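Local coordinates for putative non-ribosomal peptide synthetase (Actinomadura parvosata subsp. kistnae, PDB 6M7L), which probably is a condensation-like X-domain of a non-ribosomal peptide synthetase, lacking peptide-bond-forming activity and recruiting cytochrome P450 enzymes that crosslink the peptide, at residues E40-L44 against L241-R245. Numbering follows the deposited sequence.
Sequences EAEGL and LPSRR
Ala41 and Ser243 mark the closest backbone approach of two irregular segments, 40-44 and 241-245, their CA atoms 4.1 Å apart and the end-to-end directions diverging by 61°. One backbone hydrogen bond joins them, Glu42 N to Ser243 O at 2.9 Å, the donor lying above the carbonyl plane. The small Ala41 suits its place, since its CB faces both Pro242 O and the Arg244 guanidinium. With CG anti to its carbonyl carbon and an extended chain beyond, Arg244 is long enough to slide its flat group between Ala41 CB on one face and Leu44 CD1 over the centre of the other. At the edge, Arg244 NH1 makes a weak hydrogen bond to Glu42 O at 2.7 Å, and its NH2 another weak one to Leu34 O at the end of helix 26-34. The flexible acidic chain of Glu42 bends at chi2 (-62°) to bring OE2 within 2.7 Å of the cationic Arg245 NH1, a salt bridge in which the carboxylate sits over a guanidinium face, toward its rim, the planes 42° apart. Were Glu42 replaced by an alanine, Arg245 would probably lose this carboxylate partner and its guanidinium would be freer to turn. Ser243 OG instead hydrogen-bonds Asp436 OD1. The contact joins the loops leading into strands 45-53 and 246-253, which belong to separate sheets, and so bridges the two lobes of the V-shaped, chloramphenicol acetyltransferase-like condensation-domain fold.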
loop_
_atom_site.group_PDB
_atom_site.type_symbol
_atom_site.label_atom_id
_atom_site.label_comp_id
_atom_site.label_asym_id
_atom_site.label_seq_id
_atom_site.Cartn_x
_atom_site.Cartn_y
_atom_site.Cartn_z
ATOM N N GLU A 40 -13.644 -10.073 -32.114
ATOM C CA GLU A 40 -12.676 -9.272 -32.859
ATOM C C GLU A 40 -12.202 -8.074 -32.043
ATOM O O GLU A 40 -11.003 -7.777 -32.002
ATOM C CB GLU A 40 -13.294 -8.818 -34.181
ATOM C CG GLU A 40 -12.413 -7.908 -35.016
ATOM C CD GLU A 40 -13.106 -7.451 -36.283
ATOM O OE1 GLU A 40 -13.915 -8.232 -36.831
ATOM O OE2 GLU A 40 -12.853 -6.312 -36.726
ATOM N N ALA A 41 -13.126 -7.383 -31.383
ATOM C CA ALA A 41 -12.764 -6.299 -30.484
ATOM C C ALA A 41 -12.390 -6.865 -29.121
ATOM O O ALA A 41 -13.165 -7.612 -28.516
ATOM C CB ALA A 41 -13.919 -5.308 -30.345
ATOM N N GLU A 42 -11.194 -6.520 -28.645
ATOM C CA GLU A 42 -10.770 -6.959 -27.324
ATOM C C GLU A 42 -11.733 -6.437 -26.267
ATOM O O GLU A 42 -12.129 -5.267 -26.293
ATOM C CB GLU A 42 -9.348 -6.478 -27.030
ATOM C CG GLU A 42 -8.292 -7.092 -27.934
ATOM C CD GLU A 42 -8.200 -8.596 -27.782
ATOM O OE1 GLU A 42 -7.922 -9.065 -26.658
ATOM O OE2 GLU A 42 -8.416 -9.311 -28.786
ATOM N N GLY A 43 -12.125 -7.318 -25.350
ATOM C CA GLY A 43 -13.033 -6.908 -24.297
ATOM C C GLY A 43 -12.426 -5.805 -23.448
ATOM O O GLY A 43 -11.227 -5.804 -23.157
ATOM N N LEU A 44 -13.264 -4.844 -23.071
ATOM C CA LEU A 44 -12.847 -3.771 -22.171
ATOM C C LEU A 44 -12.875 -4.330 -20.756
ATOM O O LEU A 44 -13.886 -4.268 -20.052
ATOM C CB LEU A 44 -13.749 -2.556 -22.323
ATOM C CG LEU A 44 -13.569 -1.769 -23.621
ATOM C CD1 LEU A 44 -14.612 -0.664 -23.745
ATOM C CD2 LEU A 44 -12.162 -1.196 -23.681
ATOM N N LEU A 241 -14.706 -1.895 -37.289
ATOM C CA LEU A 241 -14.709 -2.681 -36.056
ATOM C C LEU A 241 -13.345 -2.608 -35.393
ATOM O O LEU A 241 -12.355 -3.115 -35.954
ATOM C CB LEU A 241 -15.090 -4.136 -36.324
ATOM C CG LEU A 241 -16.590 -4.419 -36.270
ATOM C CD1 LEU A 241 -17.209 -4.267 -37.644
ATOM C CD2 LEU A 241 -16.864 -5.798 -35.689
ATOM N N PRO A 242 -13.241 -2.011 -34.211
ATOM C CA PRO A 242 -11.936 -1.844 -33.574
ATOM C C PRO A 242 -11.435 -3.149 -32.975
ATOM O O PRO A 242 -12.200 -4.060 -32.666
ATOM C CB PRO A 242 -12.224 -0.823 -32.472
ATOM C CG PRO A 242 -13.626 -1.157 -32.069
ATOM C CD PRO A 242 -14.338 -1.538 -33.349
ATOM N N SER A 243 -10.118 -3.223 -32.825
ATOM C CA SER A 243 -9.522 -4.274 -32.018
ATOM C C SER A 243 -9.258 -3.817 -30.594
ATOM O O SER A 243 -9.206 -4.657 -29.687
ATOM C CB SER A 243 -8.214 -4.760 -32.648
ATOM O OG SER A 243 -7.210 -3.768 -32.568
ATOM N N ARG A 244 -9.109 -2.510 -30.384
ATOM C CA ARG A 244 -8.773 -1.917 -29.094
ATOM C C ARG A 244 -7.445 -2.432 -28.552
ATOM O O ARG A 244 -7.196 -2.364 -27.345
ATOM C CB ARG A 244 -9.887 -2.143 -28.063
ATOM C CG ARG A 244 -11.279 -1.803 -28.558
ATOM C CD ARG A 244 -12.195 -1.483 -27.393
ATOM N NE ARG A 244 -13.602 -1.457 -27.778
ATOM C CZ ARG A 244 -14.456 -2.444 -27.533
ATOM N NH1 ARG A 244 -14.047 -3.536 -26.903
ATOM N NH2 ARG A 244 -15.722 -2.337 -27.912
ATOM N N ARG A 245 -6.580 -2.947 -29.423
ATOM C CA ARG A 245 -5.269 -3.416 -29.000
ATOM C C ARG A 245 -4.343 -2.229 -28.787
ATOM O O ARG A 245 -4.278 -1.321 -29.621
ATOM C CB ARG A 245 -4.684 -4.375 -30.035
ATOM C CG ARG A 245 -5.438 -5.681 -30.101
ATOM C CD ARG A 245 -4.981 -6.560 -31.247
ATOM N NE ARG A 245 -5.948 -7.628 -31.473
ATOM C CZ ARG A 245 -6.013 -8.740 -30.749
ATOM N NH1 ARG A 245 -6.933 -9.657 -31.021
ATOM N NH2 ARG A 245 -5.161 -8.936 -29.753
#